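Phosphoribosylglycinamide synthetase (Anaerococcus prevotii, PDB 4DIM) probably binds ATP and a divalent metal such as manganese and works as a ligase of the ATP-grasp type, related to phosphoribosylglycinamide synthetases. Local coordinates at residues 127-132 with 184-189; 149-154 with 174-179; 329-334 with 362-367; 339-344 with 398-403. All coordinates share one frame; numbering follows the deposited sequence.

Contact 1: residues 127-132 with 184-189; sequences HFVVRN and YCIVEE
His127 and Glu188 start the pairing as a non-hydrogen-bonded antiparallel pair. His127 CB lies 3.8 Å from Glu188 OE2; the imidazole, set between the backbone N and the carbonyl carbon (chi1 75°), comes no nearer to that oxygen than its CD2, the two planes 70° apart. Next comes the hydrogen-bonded pair: Phe128 N gives to Val187 O at 3.0 Å and Val187 N returns to Phe128 O at 3.1 Å. Only the root of Phe128 meets its partner, CB to Val187 CG1 at 4.0 Å, while the ring heads elsewhere. Val129 lies alongside Ile186, CG1 to CG1 at 3.7 Å. Val130 O then accepts Cys185 N at 3.2 Å, and Val130 CG1 packs on Cys185 CB. Arg131 CG lies 3.7 Å from Tyr184 CB, which sits at the guanidinium edge near its plane, 60° from that of the phenol ring. The hydroxyl of Tyr184 is bonded to that of Tyr111. Strand 127-128 is the edge of a four-stranded antiparallel sheet in the ATP-grasp family region, with 147-150 beyond 186-189. Helix 110-120 packs on His127, Val129 and Ile186, helix 133-141 on Phe128 and Val187, and helix 166-179 on Val130 and Cys185.

Contact 2: residues 149-154 with 174-179; sequences VKATDL and NETMNL
Thr176 and Ala151 carry the main van der Waals contact, between helix 166-179 and the chain leaving strand 147-150 in the ATP-grasp domain. A chi1 of -50° sets Thr176 OG1 beside the backbone N and so leaves the methyl CG2 anti to it, reaching the chain just after the strand: Thr176 CG2 is 3.7 Å from Ala151 CB and 3.6 Å from Ala151 N, and it also touches the carbonyl carbon of Lys150. A second apolar contact joins Leu154 and Leu179, whose side chains cross at about a right angle, Leu154 CD2 lying 3.8 Å from Leu179 CG. Both leucines are exposed to solvent.

Polar groups look elsewhere. Thr176 OG1 has Val149 CG1 as a neighbour at 3.8 Å, but its hydrogen bond goes back along the helix to Gly172 O. Asp153 pairs with Lys181 and Thr180, which follow 174-179 in the chain. A serine in place of Thr176 would keep a hydroxyl but lose the methyl, and would probably open a gap over the backbone at Ala151.

No hydrogen bond links the two segments, so between them the contact is van der Waals in kind and largely apolar; the polar ties lie beside it, at Asp153.

Contact 3: residues 329-334 with 362-367; sequences IIETEK and DEIKKF
A CH-pi contact between Ile330 and Phe367 joins the loop after strand 323-329 to the chain that follows the short edge strand 363-364. Ile330 CG2 sits over one face of the Phe367 ring, 3.7 Å from its centroid and 21° off the normal, displaced toward the rim. Phe367 CG lies anti to the backbone N (chi1 -165°), which turns one face of the ring to the isoleucine. Just beside this, Phe367 N donates to Glu331 O at 2.7 Å in a nearly straight bond, and Ile364 CG2 meets Glu331 CB at 4.0 Å, the two side chains crossing at about a right angle. The Phe367 ring also meets Tyr218 at a steep angle and touches Val224 and Val226. An alanine in place of Phe367 would retain the backbone bond but would probably leave Ile330 without its ring partner and Tyr218 without its aromatic neighbour.

The other end is looser and more exposed. Lys366 runs past the carbonyl of Thr332, and its NZ makes a weak bond to Thr332 O at 3.2 Å and a weak, salt-bridged one to Glu333 OE1 at 3.2 Å. The loop 331-333 is also tied from within: Glu333 N donates to Glu331 OE2 at 3.2 Å, an oxygen that accepts with its anti lone pair.

Contact 4: residues 339-344 with 398-403; sequences KEILNS and INIILK
Ile401 spreads its branches by its first torsion: chi1 of -47° puts CG1 beside the backbone N and CG2 anti to it. From there Ile401 CD1, folded back by a chi2 of -55°, meets Leu342 CD1 at 3.9 Å, while CG2 lies along the Lys339 chain, 3.8 Å from Lys339 CE. A similar bend at Ile398 brings its CD1 against the amide of Asn343, whose OD1 is bonded to Asn345 N. Strand segments 339-343 and 398-402 run antiparallel, 169° apart. Leu342 and Asn399 form a hydrogen-bonded pair, Leu342 N to Asn399 O at 2.7 Å and Asn399 N to Leu342 O at 2.8 Å. Further along, Ile401 N donates to Glu340 O at 3.0 Å, but the return bond to Ile401 O comes from Lys339 N, at 2.8 Å. Two residues thus face one, a classic beta bulge. The aliphatic part of Lys339 then continues onto Lys403, CD to CB at 3.8 Å. On the face holding Ile341, Asn343, Ile398 and Ile400, methyls of Ile341 and Ile398 meet, CG2 to CG2 at 3.9 Å. On that face Ile374 touches Ile341 and Ile400, and Phe356 of strand 351-356 touches Ile341 and Ile398. Strand 336-343 is the middle of a three-stranded antiparallel sheet, flanked by the C-terminal strand 398-402 and by 363-364.

In the fold
The four contacts form two pairs. Contacts 1 and 2 lie about 10 Å apart between centres in the ATP-grasp family region, share the sheet in which strands 147-150 and 186-189 are neighbours, and touch through Cys185 and Thr176; contact 2 is nested in the loop that contact 1 closes. Contacts 3 and 4 follow later in the chain, about 12 Å apart between centres, with alternating segments that meet where Leu402 packs on Lys334 and Ile364, around the small sheet of strands 363-364, 336-343 and 398-402. Contacts 1 and 4 are about 52 Å apart between centres, on opposite sides of the chain's centre, so these two belong to well-separated parts of the protein.

Contact 1: residues 127-132 with 184-189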
loop_
_atom_site.group_PDB
_atom_site.type_symbol
_atom_site.label_atom_id
_atom_site.label_comp_id
_atom_site.label_asym_id
_atom_site.label_seq_id
_atom_site.Cartn_x
_atom_site.Cartn_y
_atom_site.Cartn_z
ATOM N N HIS A 127 -1.129 18.086 13.912
ATOM C CA HIS A 127 -1.811 17.701 15.151
ATOM C C HIS A 127 -1.097 18.140 16.396
ATOM O O HIS A 127 0.135 18.255 16.454
ATOM C CB HIS A 127 -2.033 16.178 15.235
ATOM C CG HIS A 127 -0.810 15.362 15.547
ATOM N ND1 HIS A 127 -0.432 15.075 16.841
ATOM C CD2 HIS A 127 0.054 14.766 14.705
ATOM C CE1 HIS A 127 0.648 14.313 16.745
ATOM N NE2 HIS A 127 0.967 14.089 15.477
ATOM N N PHE A 128 -1.903 18.279 17.438
ATOM C CA PHE A 128 -1.413 18.648 18.752
ATOM C C PHE A 128 -1.937 17.680 19.815
ATOM O O PHE A 128 -3.125 17.337 19.831
ATOM C CB PHE A 128 -1.808 20.104 19.054
ATOM C CG PHE A 128 -0.878 21.072 18.369
ATOM C CD1 PHE A 128 0.418 21.260 18.833
ATOM C CD2 PHE A 128 -1.246 21.685 17.185
ATOM C CE1 PHE A 128 1.298 22.122 18.180
ATOM C CE2 PHE A 128 -0.363 22.548 16.520
ATOM C CZ PHE A 128 0.899 22.775 17.032
ATOM N N VAL A 129 -1.016 17.254 20.701
ATOM C CA VAL A 129 -1.287 16.322 21.818
ATOM C C VAL A 129 -1.653 17.162 23.083
ATOM O O VAL A 129 -0.836 17.360 23.975
ATOM C CB VAL A 129 -0.127 15.300 22.079
ATOM C CG1 VAL A 129 -0.262 14.062 21.192
ATOM C CG2 VAL A 129 1.262 15.925 21.893
ATOM N N VAL A 130 -2.886 17.689 23.094
ATOM C CA VAL A 130 -3.474 18.526 24.151
ATOM C C VAL A 130 -3.701 17.723 25.482
ATOM O O VAL A 130 -3.996 16.533 25.444
ATOM C CB VAL A 130 -4.815 19.161 23.631
ATOM C CG1 VAL A 130 -5.779 18.125 23.061
ATOM C CG2 VAL A 130 -5.523 19.977 24.697
ATOM N N ARG A 131 -3.562 18.389 26.650
ATOM C CA ARG A 131 -3.813 17.791 27.991
ATOM C C ARG A 131 -4.866 18.602 28.827
ATOM O O ARG A 131 -5.285 18.097 29.862
ATOM C CB ARG A 131 -2.495 17.614 28.801
ATOM C CG ARG A 131 -1.824 16.272 28.498
ATOM C CD ARG A 131 -0.361 16.151 28.893
ATOM N NE ARG A 131 0.209 14.881 28.423
ATOM C CZ ARG A 131 1.447 14.450 28.669
ATOM N NH1 ARG A 131 2.284 15.183 29.400
ATOM N NH2 ARG A 131 1.857 13.280 28.190
ATOM N N ASN A 132 -5.331 19.793 28.352
ATOM C CA ASN A 132 -6.324 20.646 29.049
ATOM C C ASN A 132 -7.017 21.662 28.101
ATOM O O ASN A 132 -6.477 21.964 27.036
ATOM C CB ASN A 132 -5.648 21.432 30.208
ATOM C CG ASN A 132 -4.326 22.060 29.817
ATOM O OD1 ASN A 132 -4.295 23.011 29.040
ATOM N ND2 ASN A 132 -3.200 21.511 30.287
ATOM N N TYR A 184 -4.590 12.484 27.973
ATOM C CA TYR A 184 -4.507 13.368 26.834
ATOM C C TYR A 184 -5.407 12.928 25.716
ATOM O O TYR A 184 -5.938 11.820 25.676
ATOM C CB TYR A 184 -3.056 13.488 26.361
ATOM C CG TYR A 184 -2.497 12.231 25.758
ATOM C CD1 TYR A 184 -2.452 12.057 24.377
ATOM C CD2 TYR A 184 -2.004 11.211 26.560
ATOM C CE1 TYR A 184 -1.985 10.872 23.810
ATOM C CE2 TYR A 184 -1.537 10.018 26.009
ATOM C CZ TYR A 184 -1.516 9.856 24.628
ATOM O OH TYR A 184 -1.033 8.688 24.075
ATOM N N CYS A 185 -5.547 13.861 24.806
ATOM C CA CYS A 185 -6.371 13.917 23.629
ATOM C C CYS A 185 -5.516 14.317 22.420
ATOM O O CYS A 185 -4.414 14.860 22.568
ATOM C CB CYS A 185 -7.460 14.959 23.869
ATOM S SG CYS A 185 -9.133 14.335 23.671
ATOM N N ILE A 186 -6.065 14.125 21.223
ATOM C CA ILE A 186 -5.420 14.599 20.024
ATOM C C ILE A 186 -6.444 15.466 19.338
ATOM O O ILE A 186 -7.599 15.072 19.154
ATOM C CB ILE A 186 -4.802 13.489 19.123
ATOM C CG1 ILE A 186 -3.466 13.029 19.765
ATOM C CG2 ILE A 186 -4.518 13.992 17.695
ATOM C CD1 ILE A 186 -2.875 11.786 19.218
ATOM N N VAL A 187 -6.038 16.698 19.082
ATOM C CA VAL A 187 -6.816 17.630 18.271
ATOM C C VAL A 187 -6.044 17.672 16.949
ATOM O O VAL A 187 -4.830 17.925 16.934
ATOM C CB VAL A 187 -7.109 19.022 18.907
ATOM C CG1 VAL A 187 -5.830 19.826 19.176
ATOM C CG2 VAL A 187 -8.062 19.808 18.022
ATOM N N GLU A 188 -6.696 17.269 15.875
ATOM C CA GLU A 188 -6.032 17.196 14.567
ATOM C C GLU A 188 -6.852 17.877 13.508
ATOM O O GLU A 188 -8.076 17.778 13.516
ATOM C CB GLU A 188 -5.796 15.720 14.188
ATOM C CG GLU A 188 -5.004 15.525 12.919
ATOM C CD GLU A 188 -4.681 14.091 12.597
ATOM O OE1 GLU A 188 -5.600 13.367 12.150
ATOM O OE2 GLU A 188 -3.496 13.710 12.728
ATOM N N GLU A 189 -6.171 18.512 12.550
ATOM C CA GLU A 189 -6.834 19.136 11.400
ATOM C C GLU A 189 -7.621 18.097 10.634
ATOM O O GLU A 189 -7.113 16.997 10.353
ATOM C CB GLU A 189 -5.814 19.759 10.441
ATOM C CG GLU A 189 -5.043 20.950 10.977
ATOM C CD GLU A 189 -4.087 21.517 9.948
ATOM O OE1 GLU A 189 -4.114 22.747 9.713
ATOM O OE2 GLU A 189 -3.287 20.731 9.390
#

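Contact 2: residues 149-154 with 174-179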
loop_
_atom_site.group_PDB
_atom_site.type_symbol
_atom_site.label_atom_id
_atom_site.label_comp_id
_atom_site.label_asym_id
_atom_site.label_seq_id
_atom_site.Cartn_x
_atom_site.Cartn_y
_atom_site.Cartn_z
ATOM N N VAL A 149 -11.402 15.518 17.091
ATOM C CA VAL A 149 -10.968 15.277 18.471
ATOM C C VAL A 149 -11.031 13.809 18.669
ATOM O O VAL A 149 -12.070 13.184 18.415
ATOM C CB VAL A 149 -11.745 15.995 19.560
ATOM C CG1 VAL A 149 -10.967 15.900 20.853
ATOM C CG2 VAL A 149 -11.991 17.455 19.192
ATOM N N LYS A 150 -9.920 13.227 19.081
ATOM C CA LYS A 150 -9.859 11.786 19.167
ATOM C C LYS A 150 -8.936 11.327 20.213
ATOM O O LYS A 150 -8.075 12.061 20.685
ATOM C CB LYS A 150 -9.438 11.182 17.809
ATOM C CG LYS A 150 -8.163 11.752 17.210
ATOM C CD LYS A 150 -7.900 11.087 15.896
ATOM C CE LYS A 150 -6.593 11.513 15.278
ATOM N NZ LYS A 150 -6.030 10.438 14.416
ATOM N N ALA A 151 -9.165 10.075 20.593
ATOM C CA ALA A 151 -8.451 9.353 21.615
ATOM C C ALA A 151 -7.486 8.448 20.929
ATOM O O ALA A 151 -7.675 8.064 19.774
ATOM C CB ALA A 151 -9.434 8.568 22.466
ATOM N N THR A 152 -6.448 8.110 21.628
ATOM C CA THR A 152 -5.377 7.316 21.078
ATOM C C THR A 152 -5.554 5.822 21.405
ATOM O O THR A 152 -5.130 4.978 20.610
ATOM C CB THR A 152 -4.093 7.916 21.638
ATOM O OG1 THR A 152 -3.984 7.582 23.021
ATOM C CG2 THR A 152 -4.075 9.460 21.506
ATOM N N ASP A 153 -6.194 5.500 22.555
ATOM C CA ASP A 153 -6.337 4.125 23.052
ATOM C C ASP A 153 -7.395 3.308 22.307
ATOM O O ASP A 153 -7.105 2.159 21.921
ATOM C CB ASP A 153 -6.628 4.095 24.569
ATOM C CG ASP A 153 -7.798 4.899 25.099
ATOM O OD1 ASP A 153 -8.094 5.968 24.526
ATOM O OD2 ASP A 153 -8.318 4.543 26.174
ATOM N N LEU A 154 -8.598 3.885 22.112
ATOM C CA LEU A 154 -9.714 3.234 21.419
ATOM C C LEU A 154 -9.781 3.698 19.965
ATOM O O LEU A 154 -9.330 4.799 19.653
ATOM C CB LEU A 154 -11.040 3.527 22.143
ATOM C CG LEU A 154 -11.570 4.986 22.090
ATOM C CD1 LEU A 154 -12.786 5.102 21.168
ATOM C CD2 LEU A 154 -11.900 5.505 23.492
ATOM N N ASN A 174 -14.286 17.192 25.935
ATOM C CA ASN A 174 -14.877 16.724 27.187
ATOM C C ASN A 174 -15.420 15.288 27.042
ATOM O O ASN A 174 -15.182 14.465 27.925
ATOM C CB ASN A 174 -15.978 17.686 27.675
ATOM C CG ASN A 174 -15.461 19.059 28.100
ATOM O OD1 ASN A 174 -14.268 19.258 28.379
ATOM N ND2 ASN A 174 -16.345 20.054 28.137
ATOM N N GLU A 175 -16.097 14.971 25.940
ATOM C CA GLU A 175 -16.610 13.605 25.728
ATOM C C GLU A 175 -15.498 12.571 25.513
ATOM O O GLU A 175 -15.666 11.397 25.876
ATOM C CB GLU A 175 -17.565 13.547 24.523
ATOM C CG GLU A 175 -18.968 14.018 24.862
ATOM C CD GLU A 175 -19.964 13.761 23.751
ATOM O OE1 GLU A 175 -20.326 14.726 23.038
ATOM O OE2 GLU A 175 -20.321 12.579 23.542
ATOM N N THR A 176 -14.379 13.000 24.918
ATOM C CA THR A 176 -13.256 12.112 24.601
ATOM C C THR A 176 -12.439 11.809 25.844
ATOM O O THR A 176 -12.095 10.657 26.066
ATOM C CB THR A 176 -12.327 12.739 23.523
ATOM O OG1 THR A 176 -13.081 13.195 22.403
ATOM C CG2 THR A 176 -11.257 11.762 23.034
HETATM N N MSE A 177 -12.097 12.853 26.626
HETATM C CA MSE A 177 -11.271 12.723 27.835
HETATM C C MSE A 177 -11.955 11.918 28.958
HETATM O O MSE A 177 -11.258 11.364 29.816
HETATM C CB MSE A 177 -10.875 14.091 28.367
HETATM C CG MSE A 177 -9.911 14.790 27.479
HETATM SE SE MSE A 177 -8.117 14.291 27.857
HETATM C CE MSE A 177 -7.953 15.334 29.480
ATOM N N ASN A 178 -13.293 11.837 28.948
ATOM C CA ASN A 178 -14.013 11.035 29.931
ATOM C C ASN A 178 -14.034 9.576 29.496
ATOM O O ASN A 178 -14.034 8.697 30.361
ATOM C CB ASN A 178 -15.450 11.559 30.179
ATOM C CG ASN A 178 -15.527 12.521 31.344
ATOM O OD1 ASN A 178 -15.763 12.109 32.487
ATOM N ND2 ASN A 178 -15.288 13.815 31.086
ATOM N N LEU A 179 -14.058 9.313 28.184
ATOM C CA LEU A 179 -14.065 7.944 27.676
ATOM C C LEU A 179 -12.647 7.310 27.627
ATOM O O LEU A 179 -12.516 6.097 27.818
ATOM C CB LEU A 179 -14.685 7.919 26.268
ATOM C CG LEU A 179 -14.838 6.521 25.623
ATOM C CD1 LEU A 179 -15.641 5.552 26.535
ATOM C CD2 LEU A 179 -15.482 6.624 24.251
#

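Contact 3: residues 329-334 with 362-367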
loop_
_atom_site.group_PDB
_atom_site.type_symbol
_atom_site.label_atom_id
_atom_site.label_comp_id
_atom_site.label_asym_id
_atom_site.label_seq_id
_atom_site.Cartn_x
_atom_site.Cartn_y
_atom_site.Cartn_z
ATOM N N ILE A 329 -13.030 -8.219 -8.309
ATOM C CA ILE A 329 -14.344 -8.800 -8.603
ATOM C C ILE A 329 -15.002 -9.063 -7.253
ATOM O O ILE A 329 -14.414 -9.742 -6.422
ATOM C CB ILE A 329 -14.291 -10.096 -9.458
ATOM C CG1 ILE A 329 -13.558 -9.860 -10.803
ATOM C CG2 ILE A 329 -15.726 -10.607 -9.711
ATOM C CD1 ILE A 329 -13.289 -11.133 -11.547
ATOM N N ILE A 330 -16.196 -8.524 -7.022
ATOM C CA ILE A 330 -16.887 -8.696 -5.741
ATOM C C ILE A 330 -18.343 -9.078 -5.953
ATOM O O ILE A 330 -18.880 -8.895 -7.053
ATOM C CB ILE A 330 -16.770 -7.394 -4.891
ATOM C CG1 ILE A 330 -17.407 -6.178 -5.601
ATOM C CG2 ILE A 330 -15.299 -7.097 -4.539
ATOM C CD1 ILE A 330 -17.802 -5.133 -4.712
ATOM N N GLU A 331 -18.975 -9.625 -4.897
ATOM C CA GLU A 331 -20.408 -9.971 -4.899
ATOM C C GLU A 331 -21.078 -9.126 -3.826
ATOM O O GLU A 331 -20.600 -9.090 -2.696
ATOM C CB GLU A 331 -20.640 -11.474 -4.677
ATOM C CG GLU A 331 -22.109 -11.871 -4.653
ATOM C CD GLU A 331 -22.905 -11.582 -5.911
ATOM O OE1 GLU A 331 -22.549 -12.132 -6.979
ATOM O OE2 GLU A 331 -23.914 -10.847 -5.820
ATOM N N THR A 332 -22.163 -8.432 -4.183
ATOM C CA THR A 332 -22.840 -7.492 -3.279
ATOM C C THR A 332 -24.266 -7.862 -2.868
ATOM O O THR A 332 -24.721 -7.346 -1.851
ATOM C CB THR A 332 -22.874 -6.134 -3.963
ATOM O OG1 THR A 332 -23.254 -6.351 -5.328
ATOM C CG2 THR A 332 -21.514 -5.422 -3.892
ATOM N N GLU A 333 -24.986 -8.691 -3.642
ATOM C CA GLU A 333 -26.361 -9.069 -3.299
ATOM C C GLU A 333 -26.567 -10.593 -3.425
ATOM O O GLU A 333 -27.656 -11.041 -3.791
ATOM C CB GLU A 333 -27.344 -8.286 -4.190
ATOM C CG GLU A 333 -27.590 -6.850 -3.735
ATOM C CD GLU A 333 -28.575 -6.702 -2.590
ATOM O OE1 GLU A 333 -28.150 -6.275 -1.491
ATOM O OE2 GLU A 333 -29.774 -7.011 -2.791
ATOM N N LYS A 334 -25.555 -11.397 -3.060
ATOM C CA LYS A 334 -25.688 -12.859 -3.112
ATOM C C LYS A 334 -24.615 -13.571 -2.269
ATOM O O LYS A 334 -23.459 -13.139 -2.200
ATOM C CB LYS A 334 -25.641 -13.391 -4.566
ATOM C CG LYS A 334 -26.528 -14.612 -4.753
ATOM C CD LYS A 334 -26.707 -15.021 -6.207
ATOM C CE LYS A 334 -27.760 -16.112 -6.319
ATOM N NZ LYS A 334 -28.070 -16.463 -7.730
ATOM N N ASP A 362 -16.081 -23.382 -2.354
ATOM C CA ASP A 362 -15.680 -22.223 -1.549
ATOM C C ASP A 362 -16.896 -21.351 -1.341
ATOM O O ASP A 362 -17.812 -21.342 -2.170
ATOM C CB ASP A 362 -14.535 -21.406 -2.160
ATOM C CG ASP A 362 -13.161 -22.017 -1.973
ATOM O OD1 ASP A 362 -12.164 -21.260 -2.028
ATOM O OD2 ASP A 362 -13.080 -23.252 -1.743
ATOM N N GLU A 363 -16.899 -20.619 -0.225
ATOM C CA GLU A 363 -18.009 -19.755 0.127
ATOM C C GLU A 363 -17.852 -18.398 -0.507
ATOM O O GLU A 363 -16.776 -17.804 -0.461
ATOM C CB GLU A 363 -18.133 -19.597 1.645
ATOM C CG GLU A 363 -19.458 -18.981 2.066
ATOM C CD GLU A 363 -19.615 -18.832 3.563
ATOM O OE1 GLU A 363 -18.702 -18.261 4.204
ATOM O OE2 GLU A 363 -20.660 -19.273 4.095
ATOM N N ILE A 364 -18.959 -17.911 -1.073
ATOM C CA ILE A 364 -19.106 -16.593 -1.667
ATOM C C ILE A 364 -19.845 -15.781 -0.616
ATOM O O ILE A 364 -21.014 -16.074 -0.340
ATOM C CB ILE A 364 -19.872 -16.671 -3.025
ATOM C CG1 ILE A 364 -19.237 -17.716 -3.985
ATOM C CG2 ILE A 364 -19.967 -15.276 -3.679
ATOM C CD1 ILE A 364 -17.668 -17.565 -4.173
ATOM N N LYS A 365 -19.148 -14.829 0.030
ATOM C CA LYS A 365 -19.732 -14.003 1.081
ATOM C C LYS A 365 -20.040 -12.610 0.554
ATOM O O LYS A 365 -19.124 -11.942 0.082
ATOM C CB LYS A 365 -18.772 -13.894 2.286
ATOM C CG LYS A 365 -18.853 -15.045 3.277
ATOM C CD LYS A 365 -17.745 -14.970 4.340
ATOM C CE LYS A 365 -17.896 -13.847 5.359
ATOM N NZ LYS A 365 -16.626 -13.078 5.559
ATOM N N LYS A 366 -21.314 -12.154 0.688
ATOM C CA LYS A 366 -21.743 -10.792 0.337
ATOM C C LYS A 366 -20.679 -9.827 0.872
ATOM O O LYS A 366 -20.452 -9.759 2.081
ATOM C CB LYS A 366 -23.134 -10.495 0.932
ATOM C CG LYS A 366 -23.727 -9.146 0.532
ATOM C CD LYS A 366 -24.176 -8.337 1.758
ATOM C CE LYS A 366 -24.855 -7.030 1.412
ATOM N NZ LYS A 366 -26.273 -7.206 0.973
ATOM N N PHE A 367 -19.966 -9.180 -0.050
ATOM C CA PHE A 367 -18.802 -8.337 0.201
ATOM C C PHE A 367 -18.936 -7.365 1.363
ATOM O O PHE A 367 -19.832 -6.521 1.395
ATOM C CB PHE A 367 -18.424 -7.542 -1.047
ATOM C CG PHE A 367 -17.052 -6.930 -0.976
ATOM C CD1 PHE A 367 -16.894 -5.566 -0.810
ATOM C CD2 PHE A 367 -15.917 -7.714 -1.117
ATOM C CE1 PHE A 367 -15.622 -4.999 -0.769
ATOM C CE2 PHE A 367 -14.648 -7.143 -1.088
ATOM C CZ PHE A 367 -14.509 -5.791 -0.898
#

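Contact 4: residues 339-344 with 398-403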
loop_
_atom_site.group_PDB
_atom_site.type_symbol
_atom_site.label_atom_id
_atom_site.label_comp_id
_atom_site.label_asym_id
_atom_site.label_seq_id
_atom_site.Cartn_x
_atom_site.Cartn_y
_atom_site.Cartn_z
ATOM N N LYS A 339 -19.974 -23.295 -7.312
ATOM C CA LYS A 339 -19.949 -24.457 -8.205
ATOM C C LYS A 339 -18.832 -24.208 -9.215
ATOM O O LYS A 339 -17.865 -24.967 -9.278
ATOM C CB LYS A 339 -21.319 -24.652 -8.894
ATOM C CG LYS A 339 -21.374 -25.773 -9.942
ATOM C CD LYS A 339 -22.778 -25.898 -10.558
ATOM C CE LYS A 339 -22.799 -25.822 -12.072
ATOM N NZ LYS A 339 -24.193 -25.768 -12.615
ATOM N N GLU A 340 -18.948 -23.102 -9.970
ATOM C CA GLU A 340 -17.943 -22.704 -10.966
ATOM C C GLU A 340 -18.109 -21.246 -11.415
ATOM O O GLU A 340 -19.220 -20.715 -11.391
ATOM C CB GLU A 340 -17.998 -23.617 -12.218
ATOM C CG GLU A 340 -19.326 -23.596 -12.972
ATOM C CD GLU A 340 -19.360 -24.473 -14.208
ATOM O OE1 GLU A 340 -18.310 -24.595 -14.884
ATOM O OE2 GLU A 340 -20.458 -24.975 -14.544
ATOM N N ILE A 341 -17.002 -20.642 -11.899
ATOM C CA ILE A 341 -16.978 -19.286 -12.442
ATOM C C ILE A 341 -16.810 -19.395 -13.950
ATOM O O ILE A 341 -15.775 -19.883 -14.408
ATOM C CB ILE A 341 -15.884 -18.417 -11.812
ATOM C CG1 ILE A 341 -16.049 -18.396 -10.284
ATOM C CG2 ILE A 341 -15.965 -17.009 -12.390
ATOM C CD1 ILE A 341 -14.860 -17.931 -9.474
ATOM N N LEU A 342 -17.810 -18.922 -14.719
ATOM C CA LEU A 342 -17.784 -18.971 -16.175
ATOM C C LEU A 342 -17.187 -17.687 -16.777
ATOM O O LEU A 342 -17.782 -16.622 -16.645
ATOM C CB LEU A 342 -19.202 -19.174 -16.711
ATOM C CG LEU A 342 -20.050 -20.251 -16.019
ATOM C CD1 LEU A 342 -21.443 -20.303 -16.620
ATOM C CD2 LEU A 342 -19.382 -21.610 -16.103
ATOM N N ASN A 343 -16.026 -17.793 -17.442
ATOM C CA ASN A 343 -15.375 -16.678 -18.122
ATOM C C ASN A 343 -15.476 -16.898 -19.623
ATOM O O ASN A 343 -14.666 -17.635 -20.193
ATOM C CB ASN A 343 -13.903 -16.533 -17.688
ATOM C CG ASN A 343 -13.178 -15.398 -18.367
ATOM O OD1 ASN A 343 -13.768 -14.567 -19.048
ATOM N ND2 ASN A 343 -11.877 -15.342 -18.218
ATOM N N SER A 344 -16.434 -16.215 -20.274
ATOM C CA SER A 344 -16.651 -16.353 -21.712
ATOM C C SER A 344 -15.848 -15.317 -22.529
ATOM O O SER A 344 -16.104 -15.166 -23.723
ATOM C CB SER A 344 -18.147 -16.262 -22.032
ATOM O OG SER A 344 -18.752 -15.014 -21.743
ATOM N N ILE A 398 -18.491 -12.639 -17.063
ATOM C CA ILE A 398 -18.033 -13.416 -15.894
ATOM C C ILE A 398 -19.292 -13.873 -15.159
ATOM O O ILE A 398 -19.992 -13.017 -14.634
ATOM C CB ILE A 398 -17.074 -12.631 -14.907
ATOM C CG1 ILE A 398 -15.719 -12.180 -15.542
ATOM C CG2 ILE A 398 -16.839 -13.447 -13.582
ATOM C CD1 ILE A 398 -15.096 -13.083 -16.323
ATOM N N ASN A 399 -19.571 -15.188 -15.085
ATOM C CA ASN A 399 -20.761 -15.709 -14.387
ATOM C C ASN A 399 -20.359 -16.573 -13.189
ATOM O O ASN A 399 -19.670 -17.581 -13.350
ATOM C CB ASN A 399 -21.646 -16.514 -15.347
ATOM C CG ASN A 399 -23.079 -16.720 -14.891
ATOM O OD1 ASN A 399 -23.491 -16.320 -13.787
ATOM N ND2 ASN A 399 -23.880 -17.379 -15.736
ATOM N N ILE A 400 -20.798 -16.181 -11.994
ATOM C CA ILE A 400 -20.538 -16.942 -10.778
ATOM C C ILE A 400 -21.773 -17.796 -10.479
ATOM O O ILE A 400 -22.847 -17.251 -10.221
ATOM C CB ILE A 400 -20.179 -16.010 -9.614
ATOM C CG1 ILE A 400 -18.974 -15.084 -9.983
ATOM C CG2 ILE A 400 -19.842 -16.848 -8.394
ATOM C CD1 ILE A 400 -18.864 -13.854 -9.144
ATOM N N ILE A 401 -21.607 -19.132 -10.516
ATOM C CA ILE A 401 -22.664 -20.112 -10.304
ATOM C C ILE A 401 -22.597 -20.695 -8.862
ATOM O O ILE A 401 -21.591 -21.301 -8.486
ATOM C CB ILE A 401 -22.527 -21.235 -11.363
ATOM C CG1 ILE A 401 -22.324 -20.673 -12.792
ATOM C CG2 ILE A 401 -23.718 -22.190 -11.304
ATOM C CD1 ILE A 401 -23.352 -19.707 -13.270
ATOM N N LEU A 402 -23.709 -20.579 -8.099
ATOM C CA LEU A 402 -23.818 -21.060 -6.717
ATOM C C LEU A 402 -24.619 -22.366 -6.671
ATOM O O LEU A 402 -25.815 -22.327 -6.952
ATOM C CB LEU A 402 -24.514 -19.988 -5.836
ATOM C CG LEU A 402 -23.644 -18.927 -5.139
ATOM C CD1 LEU A 402 -22.630 -18.307 -6.070
ATOM C CD2 LEU A 402 -24.508 -17.815 -4.580
ATOM N N LYS A 403 -23.987 -23.514 -6.325
ATOM C CA LYS A 403 -24.701 -24.794 -6.233
ATOM C C LYS A 403 -23.870 -25.884 -5.513
ATOM O O LYS A 403 -22.641 -25.828 -5.448
ATOM C CB LYS A 403 -25.130 -25.296 -7.637
ATOM C CG LYS A 403 -26.436 -26.092 -7.622
ATOM C CD LYS A 403 -27.009 -26.254 -9.011
ATOM C CE LYS A 403 -28.175 -27.207 -9.018
ATOM N NZ LYS A 403 -28.818 -27.279 -10.351
#